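PDB 2PHC: uncharacterized protein PH0987 from Pyrococcus horikoshii, which is of unknown function but belongs to the carboxyltransferase subdomain C/D family and probably acts as an ATP-binding hydrolase or as part of one. Local coordinates for residues A[80-92]-A[199-212]. Residues are numbered along the deposited sequence; the frame is centred on the assembly and turned at random.
Sequences RIKGKTIEIPVAY and IVLPGDYVKFVPID
Lys-84 NZ is gripped twice, by the carbonyl of Gly-203 (NZ to O, 3.2 Å) and by a water that it shares with Asp-204 OD1. The ammonium stands well above the carbonyl plane of Gly-203, and the water relays it to a carboxylate it does not touch. The lysine chain passes obliquely across the Tyr-205 side chain: the bend at chi3 (74°) sets Lys-84 CE 3.6 Å from Tyr-205 OH, and the one at chi4 (52°) turns NZ to Gly-203 O. At the edge of the tyrosine ring lies Thr-85 OG1, itself bonded to Ile-81 O of helix 63-82; Lys-84 N meets the same carbonyl from the opposite face. A second water joins Tyr-205 OH to Arg-80 NH2, which also pairs with Glu-77.

Tyr-205 N donates to Lys-84 O, the first bond of the parallel pairing of strands 85-92 and 205-211. Ile-86, Ile-88 and Val-90 each donate N-H to and accept through C=O from odd-numbered residues between Tyr-205 and Ile-211, the Ile-86 N to Tyr-205 O bond (2.8 Å) being nearly straight at 174°. On one face, Ile-88 CD1 lies 3.7 Å from both Val-200 CG1 and Val-206 CG1, with Trp-170 packed nearby, while Val-90 CG2 and Tyr-92 OH approach Phe-208. Tyr-92 OH bonds to His-118. The other face joins Pro-89 CB to Ile-211 CG2 at 3.6 Å.

This pairing joins the first and last strands of the mixed sheet, consistent with the cyclophilin-like fold of its family. Backbone bonds thus close the sheet, while Lys-84 holds the turn before strand 205-211 and Tyr-205, through water and Arg-80, links that strand's start to helix 63-82.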
ATOM      1  N   ARG A  80      -3.827   2.229 -13.721  1.00 21.81           N
ATOM      2  CA  ARG A  80      -2.959   3.301 -13.443  1.00 20.63           C
ATOM      3  C   ARG A  80      -2.163   2.992 -12.134  1.00 22.17           C
ATOM      4  O   ARG A  80      -0.950   3.201 -12.018  1.00 22.68           O
ATOM      5  CB  ARG A  80      -3.803   4.543 -13.283  1.00 22.62           C
ATOM      6  CG  ARG A  80      -2.974   5.698 -12.690  1.00 24.79           C
ATOM      7  CD  ARG A  80      -3.749   6.942 -12.466  1.00 29.35           C
ATOM      8  NE  ARG A  80      -4.663   6.795 -11.342  1.00 32.32           N
ATOM      9  CZ  ARG A  80      -4.330   6.876 -10.063  1.00 30.62           C
ATOM     10  NH1 ARG A  80      -3.084   7.084  -9.711  1.00 31.58           N
ATOM     11  NH2 ARG A  80      -5.259   6.692  -9.146  1.00 32.65           N
ATOM     12  N   ILE A  81      -2.833   2.437 -11.178  1.00 22.34           N
ATOM     13  CA  ILE A  81      -2.218   2.187  -9.857  1.00 24.72           C
ATOM     14  C   ILE A  81      -1.284   1.001 -10.005  1.00 27.16           C
ATOM     15  O   ILE A  81      -0.182   1.009  -9.464  1.00 28.91           O
ATOM     16  CB  ILE A  81      -3.310   1.916  -8.816  1.00 23.04           C
ATOM     17  CG1 ILE A  81      -4.138   3.178  -8.584  1.00 20.81           C
ATOM     18  CG2 ILE A  81      -2.720   1.248  -7.484  1.00 22.55           C
ATOM     19  CD1 ILE A  81      -5.382   2.944  -7.741  1.00 28.83           C
ATOM     20  N   LYS A  82      -1.701  -0.016 -10.762  1.00 29.05           N
ATOM     21  CA  LYS A  82      -0.770  -1.124 -11.141  1.00 29.61           C
ATOM     22  C   LYS A  82       0.513  -0.649 -11.774  1.00 28.86           C
ATOM     23  O   LYS A  82       1.568  -1.172 -11.469  1.00 30.13           O
ATOM     24  CB  LYS A  82      -1.469  -2.210 -11.956  1.00 29.04           C
ATOM     25  CG  LYS A  82      -0.537  -3.104 -12.908  1.00 34.46           C
ATOM     26  NZ  LYS A  82      -0.915  -5.602 -15.143  1.00 34.69           N
ATOM     27  N   GLY A  83       0.450   0.362 -12.624  1.00 29.70           N
ATOM     28  CA  GLY A  83       1.639   0.844 -13.321  1.00 29.04           C
ATOM     29  C   GLY A  83       2.639   1.517 -12.392  1.00 30.80           C
ATOM     30  O   GLY A  83       3.784   1.760 -12.787  1.00 31.62           O
ATOM     31  N   LYS A  84       2.197   1.844 -11.165  1.00 30.22           N
ATOM     32  CA  LYS A  84       2.899   2.708 -10.236  1.00 29.24           C
ATOM     33  C   LYS A  84       3.366   1.843  -9.035  1.00 29.39           C
ATOM     34  O   LYS A  84       3.976   2.312  -8.106  1.00 29.25           O
ATOM     35  CB  LYS A  84       1.922   3.814  -9.792  1.00 28.76           C
ATOM     36  CG  LYS A  84       1.806   5.046 -10.710  1.00 30.62           C
ATOM     37  CD  LYS A  84       0.685   6.123 -10.200  1.00 33.41           C
ATOM     38  CE  LYS A  84       1.110   6.973  -8.942  1.00 31.55           C
ATOM     39  NZ  LYS A  84       2.424   7.607  -9.159  1.00 33.99           N
ATOM     40  N   THR A  85       3.073   0.553  -9.112  1.00 29.13           N
ATOM     41  CA  THR A  85       3.252  -0.362  -8.070  1.00 28.36           C
ATOM     42  C   THR A  85       4.482  -1.228  -8.296  1.00 31.49           C
ATOM     43  O   THR A  85       4.601  -1.930  -9.336  1.00 31.22           O
ATOM     44  CB  THR A  85       2.038  -1.275  -7.902  1.00 26.13           C
ATOM     45  OG1 THR A  85       0.925  -0.491  -7.479  1.00 24.44           O
ATOM     46  CG2 THR A  85       2.293  -2.323  -6.820  1.00 23.09           C
ATOM     47  N   ILE A  86       5.380  -1.209  -7.297  1.00 31.83           N
ATOM     48  CA  ILE A  86       6.561  -2.042  -7.388  1.00 33.13           C
ATOM     49  C   ILE A  86       6.378  -3.150  -6.351  1.00 33.47           C
ATOM     50  O   ILE A  86       6.048  -2.897  -5.211  1.00 33.27           O
ATOM     51  CB  ILE A  86       7.814  -1.170  -7.262  1.00 33.46           C
ATOM     52  CG1 ILE A  86       7.900  -0.258  -8.505  1.00 35.84           C
ATOM     53  CG2 ILE A  86       9.089  -1.994  -7.054  1.00 31.01           C
ATOM     54  CD1 ILE A  86       7.596   1.173  -8.192  1.00 36.28           C
ATOM     55  N   GLU A  87       6.541  -4.395  -6.784  1.00 34.64           N
ATOM     56  CA  GLU A  87       6.367  -5.553  -5.906  1.00 35.54           C
ATOM     57  C   GLU A  87       7.700  -5.922  -5.271  1.00 34.60           C
ATOM     58  O   GLU A  87       8.690  -6.098  -5.990  1.00 33.97           O
ATOM     59  CB  GLU A  87       5.836  -6.761  -6.701  1.00 36.44           C
ATOM     60  CG  GLU A  87       4.410  -6.626  -7.097  1.00 40.99           C
ATOM     61  CD  GLU A  87       3.742  -7.965  -7.410  1.00 49.94           C
ATOM     62  OE1 GLU A  87       4.372  -8.837  -8.096  1.00 51.67           O
ATOM     63  OE2 GLU A  87       2.581  -8.132  -6.955  1.00 52.90           O
ATOM     64  N   ILE A  88       7.717  -6.081  -3.950  1.00 33.11           N
ATOM     65  CA  ILE A  88       8.983  -6.240  -3.216  1.00 32.76           C
ATOM     66  C   ILE A  88       8.970  -7.516  -2.367  1.00 33.25           C
ATOM     67  O   ILE A  88       8.221  -7.579  -1.355  1.00 32.28           O
ATOM     68  CB  ILE A  88       9.361  -4.923  -2.399  1.00 32.02           C
ATOM     69  CG1 ILE A  88       9.767  -3.811  -3.401  1.00 33.65           C
ATOM     70  CG2 ILE A  88      10.564  -5.123  -1.528  1.00 30.10           C
ATOM     71  CD1 ILE A  88      10.148  -2.444  -2.826  1.00 27.42           C
ATOM     72  N   PRO A  89       9.750  -8.563  -2.804  1.00 33.86           N
ATOM     73  CA  PRO A  89       9.798  -9.777  -2.007  1.00 33.74           C
ATOM     74  C   PRO A  89      10.574  -9.537  -0.691  1.00 33.77           C
ATOM     75  O   PRO A  89      11.611  -8.856  -0.705  1.00 34.08           O
ATOM     76  CB  PRO A  89      10.474 -10.802  -2.949  1.00 33.91           C
ATOM     77  CG  PRO A  89      11.333 -10.039  -3.762  1.00 34.76           C
ATOM     78  CD  PRO A  89      10.599  -8.711  -4.018  1.00 33.88           C
ATOM     79  N   VAL A  90       9.983 -10.042   0.399  1.00 33.12           N
ATOM     80  CA  VAL A  90      10.436  -9.958   1.765  1.00 33.73           C
ATOM     81  C   VAL A  90      10.321 -11.364   2.264  1.00 34.38           C
ATOM     82  O   VAL A  90       9.232 -11.926   2.250  1.00 34.19           O
ATOM     83  CB  VAL A  90       9.452  -9.120   2.704  1.00 35.12           C
ATOM     84  CG1 VAL A  90       9.978  -9.021   4.159  1.00 30.75           C
ATOM     85  CG2 VAL A  90       9.169  -7.676   2.159  1.00 33.78           C
ATOM     86  N   ALA A  91      11.445 -11.955   2.667  1.00 35.64           N
ATOM     87  CA  ALA A  91      11.435 -13.170   3.572  1.00 35.66           C
ATOM     88  C   ALA A  91      11.203 -12.741   5.029  1.00 35.66           C
ATOM     89  O   ALA A  91      12.061 -12.163   5.649  1.00 36.11           O
ATOM     90  CB  ALA A  91      12.753 -13.970   3.388  1.00 33.93           C
ATOM     91  N   TYR A  92       9.997 -12.971   5.537  1.00 37.82           N
ATOM     92  CA  TYR A  92       9.564 -12.572   6.903  1.00 38.14           C
ATOM     93  C   TYR A  92       9.921 -13.652   7.939  1.00 39.82           C
ATOM     94  O   TYR A  92      10.062 -14.845   7.580  1.00 39.07           O
ATOM     95  CB  TYR A  92       8.045 -12.385   6.991  1.00 37.57           C
ATOM     96  CG  TYR A  92       7.422 -11.231   6.266  1.00 35.93           C
ATOM     97  CD1 TYR A  92       7.067 -11.335   4.924  1.00 35.88           C
ATOM     98  CD2 TYR A  92       7.126 -10.044   6.932  1.00 36.77           C
ATOM     99  CE1 TYR A  92       6.468 -10.235   4.251  1.00 35.86           C
ATOM    100  CE2 TYR A  92       6.523  -8.948   6.261  1.00 33.86           C
ATOM    101  CZ  TYR A  92       6.202  -9.075   4.942  1.00 33.38           C
ATOM    102  OH  TYR A  92       5.652  -8.040   4.275  1.00 32.98           O
ATOM    103  N   ILE A 199      15.120   1.365  -6.613  1.00 26.80           N
ATOM    104  CA  ILE A 199      14.027   0.763  -7.414  1.00 28.12           C
ATOM    105  C   ILE A 199      12.683   1.452  -7.199  1.00 27.64           C
ATOM    106  O   ILE A 199      11.682   1.156  -7.838  1.00 29.26           O
ATOM    107  CB  ILE A 199      13.860  -0.764  -7.193  1.00 27.47           C
ATOM    108  CG1 ILE A 199      13.784  -1.142  -5.746  1.00 31.22           C
ATOM    109  CG2 ILE A 199      15.115  -1.491  -7.595  1.00 33.79           C
ATOM    110  CD1 ILE A 199      13.565  -2.706  -5.607  1.00 35.07           C
ATOM    111  N   VAL A 200      12.252   2.358  -6.412  1.00 27.63           N
ATOM    112  CA  VAL A 200      11.013   2.992  -6.019  1.00 26.92           C
ATOM    113  C   VAL A 200      11.412   4.400  -5.949  1.00 27.38           C
ATOM    114  O   VAL A 200      12.574   4.732  -5.604  1.00 28.56           O
ATOM    115  CB  VAL A 200      10.589   2.342  -4.633  1.00 27.39           C
ATOM    116  CG1 VAL A 200      10.293   0.751  -4.625  1.00 25.39           C
ATOM    117  CG2 VAL A 200      11.196   3.077  -3.379  1.00 23.73           C
ATOM    118  N   LEU A 201      10.719   5.240  -6.179  1.00 28.40           N
ATOM    119  CA  LEU A 201      10.892   6.673  -6.056  1.00 28.27           C
ATOM    120  C   LEU A 201       9.691   7.249  -5.319  1.00 26.08           C
ATOM    121  O   LEU A 201       8.640   6.659  -5.374  1.00 24.35           O
ATOM    122  CB  LEU A 201      11.117   7.274  -7.461  1.00 29.80           C
ATOM    123  CG  LEU A 201      12.484   7.054  -8.128  1.00 32.42           C
ATOM    124  CD1 LEU A 201      12.357   7.458  -9.562  1.00 39.25           C
ATOM    125  CD2 LEU A 201      13.561   7.937  -7.439  1.00 38.29           C
ATOM    126  N   PRO A 202       9.865   8.390  -4.603  1.00 25.39           N
ATOM    127  CA  PRO A 202       8.690   8.991  -3.968  1.00 25.52           C
ATOM    128  C   PRO A 202       7.433   9.060  -4.907  1.00 26.91           C
ATOM    129  O   PRO A 202       7.519   9.528  -6.083  1.00 28.17           O
ATOM    130  CB  PRO A 202       9.186  10.417  -3.509  1.00 24.56           C
ATOM    131  CG  PRO A 202      10.699  10.228  -3.213  1.00 24.53           C
ATOM    132  CD  PRO A 202      11.105   9.183  -4.389  1.00 23.90           C
ATOM    133  N   GLY A 203       6.275   8.585  -4.427  1.00 26.11           N
ATOM    134  CA  GLY A 203       5.048   8.747  -5.208  1.00 25.55           C
ATOM    135  C   GLY A 203       4.702   7.449  -5.848  1.00 26.16           C
ATOM    136  O   GLY A 203       3.532   7.228  -6.162  1.00 29.44           O
ATOM    137  N   ASP A 204       5.681   6.559  -5.983  1.00 24.56           N
ATOM    138  CA  ASP A 204       5.430   5.122  -6.210  1.00 24.79           C
ATOM    139  C   ASP A 204       4.711   4.360  -5.059  1.00 23.38           C
ATOM    140  O   ASP A 204       4.696   4.805  -3.925  1.00 19.32           O
ATOM    141  CB  ASP A 204       6.762   4.407  -6.413  1.00 25.17           C
ATOM    142  CG  ASP A 204       7.498   4.858  -7.700  1.00 30.01           C
ATOM    143  OD1 ASP A 204       6.981   5.666  -8.546  1.00 34.65           O
ATOM    144  OD2 ASP A 204       8.617   4.361  -7.864  1.00 29.72           O
ATOM    145  N   TYR A 205       4.138   3.198  -5.382  1.00 24.51           N
ATOM    146  CA  TYR A 205       3.485   2.327  -4.386  1.00 23.74           C
ATOM    147  C   TYR A 205       4.260   1.037  -4.246  1.00 24.91           C
ATOM    148  O   TYR A 205       5.013   0.605  -5.154  1.00 21.41           O
ATOM    149  CB  TYR A 205       2.016   1.981  -4.693  1.00 25.08           C
ATOM    150  CG  TYR A 205       1.141   3.164  -5.079  1.00 25.02           C
ATOM    151  CD1 TYR A 205       1.059   4.269  -4.295  1.00 31.50           C
ATOM    152  CD2 TYR A 205       0.436   3.163  -6.299  1.00 27.95           C
ATOM    153  CE1 TYR A 205       0.258   5.426  -4.694  1.00 33.48           C
ATOM    154  CE2 TYR A 205      -0.331   4.289  -6.722  1.00 28.46           C
ATOM    155  CZ  TYR A 205      -0.434   5.384  -5.912  1.00 28.70           C
ATOM    156  OH  TYR A 205      -1.212   6.442  -6.282  1.00 26.88           O
ATOM    157  N   VAL A 206       4.137   0.415  -3.071  1.00 23.56           N
ATOM    158  CA  VAL A 206       4.908  -0.800  -2.899  1.00 22.37           C
ATOM    159  C   VAL A 206       4.005  -1.923  -2.409  1.00 22.02           C
ATOM    160  O   VAL A 206       3.214  -1.717  -1.536  1.00 20.86           O
ATOM    161  CB  VAL A 206       6.134  -0.628  -1.917  1.00 22.20           C
ATOM    162  CG1 VAL A 206       6.665  -2.029  -1.559  1.00 23.31           C
ATOM    163  CG2 VAL A 206       7.325   0.302  -2.515  1.00 17.51           C
ATOM    164  N   LYS A 207       4.211  -3.111  -2.940  1.00 22.33           N
ATOM    165  CA  LYS A 207       3.475  -4.235  -2.492  1.00 24.19           C
ATOM    166  C   LYS A 207       4.548  -5.209  -1.976  1.00 24.31           C
ATOM    167  O   LYS A 207       5.408  -5.618  -2.742  1.00 23.29           O
ATOM    168  CB  LYS A 207       2.656  -4.869  -3.683  1.00 24.20           C
ATOM    169  CG  LYS A 207       1.705  -6.075  -3.256  1.00 26.15           C
ATOM    170  CD  LYS A 207       0.892  -5.799  -1.969  1.00 29.09           C
ATOM    171  CE  LYS A 207      -0.269  -6.871  -1.594  1.00 34.17           C
ATOM    172  NZ  LYS A 207       0.315  -8.268  -1.416  1.00 35.15           N
ATOM    173  N   PHE A 208       4.537  -5.515  -0.673  1.00 25.60           N
ATOM    174  CA  PHE A 208       5.434  -6.539  -0.136  1.00 27.13           C
ATOM    175  C   PHE A 208       4.865  -7.900  -0.413  1.00 28.47           C
ATOM    176  O   PHE A 208       3.666  -8.086  -0.355  1.00 27.93           O
ATOM    177  CB  PHE A 208       5.757  -6.387   1.335  1.00 25.22           C
ATOM    178  CG  PHE A 208       6.462  -5.090   1.672  1.00 23.87           C
ATOM    179  CD1 PHE A 208       7.736  -4.843   1.252  1.00 22.88           C
ATOM    180  CD2 PHE A 208       5.846  -4.154   2.463  1.00 21.62           C
ATOM    181  CE1 PHE A 208       8.367  -3.643   1.615  1.00 17.77           C
ATOM    182  CE2 PHE A 208       6.458  -2.965   2.815  1.00 18.83           C
ATOM    183  CZ  PHE A 208       7.713  -2.746   2.394  1.00 20.31           C
ATOM    184  N   VAL A 209       5.767  -8.816  -0.767  1.00 30.74           N
ATOM    185  CA  VAL A 209       5.407 -10.153  -1.234  1.00 33.96           C
ATOM    186  C   VAL A 209       6.180 -11.168  -0.399  1.00 34.80           C
ATOM    187  O   VAL A 209       7.389 -11.342  -0.645  1.00 35.11           O
ATOM    188  CB  VAL A 209       5.804 -10.370  -2.762  1.00 34.07           C
ATOM    189  CG1 VAL A 209       5.402 -11.836  -3.231  1.00 36.15           C
ATOM    190  CG2 VAL A 209       5.178  -9.312  -3.680  1.00 32.66           C
ATOM    191  N   PRO A 210       5.526 -11.816   0.601  1.00 36.31           N
ATOM    192  CA  PRO A 210       6.217 -12.819   1.405  1.00 37.17           C
ATOM    193  C   PRO A 210       6.807 -13.915   0.518  1.00 39.57           C
ATOM    194  O   PRO A 210       6.130 -14.398  -0.346  1.00 39.72           O
ATOM    195  CB  PRO A 210       5.086 -13.402   2.223  1.00 38.25           C
ATOM    196  CG  PRO A 210       4.041 -12.393   2.262  1.00 35.43           C
ATOM    197  CD  PRO A 210       4.093 -11.719   0.980  1.00 35.98           C
ATOM    198  N   ILE A 211       8.092 -14.218   0.671  1.00 43.07           N
ATOM    199  CA  ILE A 211       8.806 -15.330   0.017  1.00 45.09           C
ATOM    200  C   ILE A 211       9.415 -16.209   1.139  1.00 47.49           C
ATOM    201  O   ILE A 211       9.466 -15.775   2.301  1.00 46.96           O
ATOM    202  CB  ILE A 211       9.945 -14.858  -0.990  1.00 45.14           C
ATOM    203  CG1 ILE A 211      11.049 -14.052  -0.284  1.00 43.89           C
ATOM    204  CG2 ILE A 211       9.371 -14.136  -2.192  1.00 44.90           C
ATOM    205  CD1 ILE A 211      12.239 -13.666  -1.160  1.00 39.62           C
ATOM    206  N   ASP A 212       9.859 -17.434   0.816  1.00 50.45           N
ATOM    207  CA  ASP A 212      10.660 -18.274   1.793  1.00 53.55           C
ATOM    208  C   ASP A 212      12.190 -18.064   1.658  1.00 53.95           C
ATOM    209  O   ASP A 212      12.647 -17.448   0.703  1.00 54.97           O
ATOM    210  CB  ASP A 212      10.292 -19.786   1.714  1.00 54.00           C
ATOM    211  CG  ASP A 212      10.211 -20.292   0.270  1.00 57.37           C
ATOM    212  OD1 ASP A 212      11.160 -19.975  -0.511  1.00 55.97           O
ATOM    213  OD2 ASP A 212       9.188 -20.969  -0.083  1.00 59.31           O
TER
HETATM  214  O   HOH W   1      -3.965   6.191  -6.355  1.00 30.39           O
HETATM  215  O   HOH W   2       4.836   6.278  -9.744  1.00 43.19           O
HETATM  216  O   HOH W   3       8.020 -14.798   4.181  1.00 28.67           O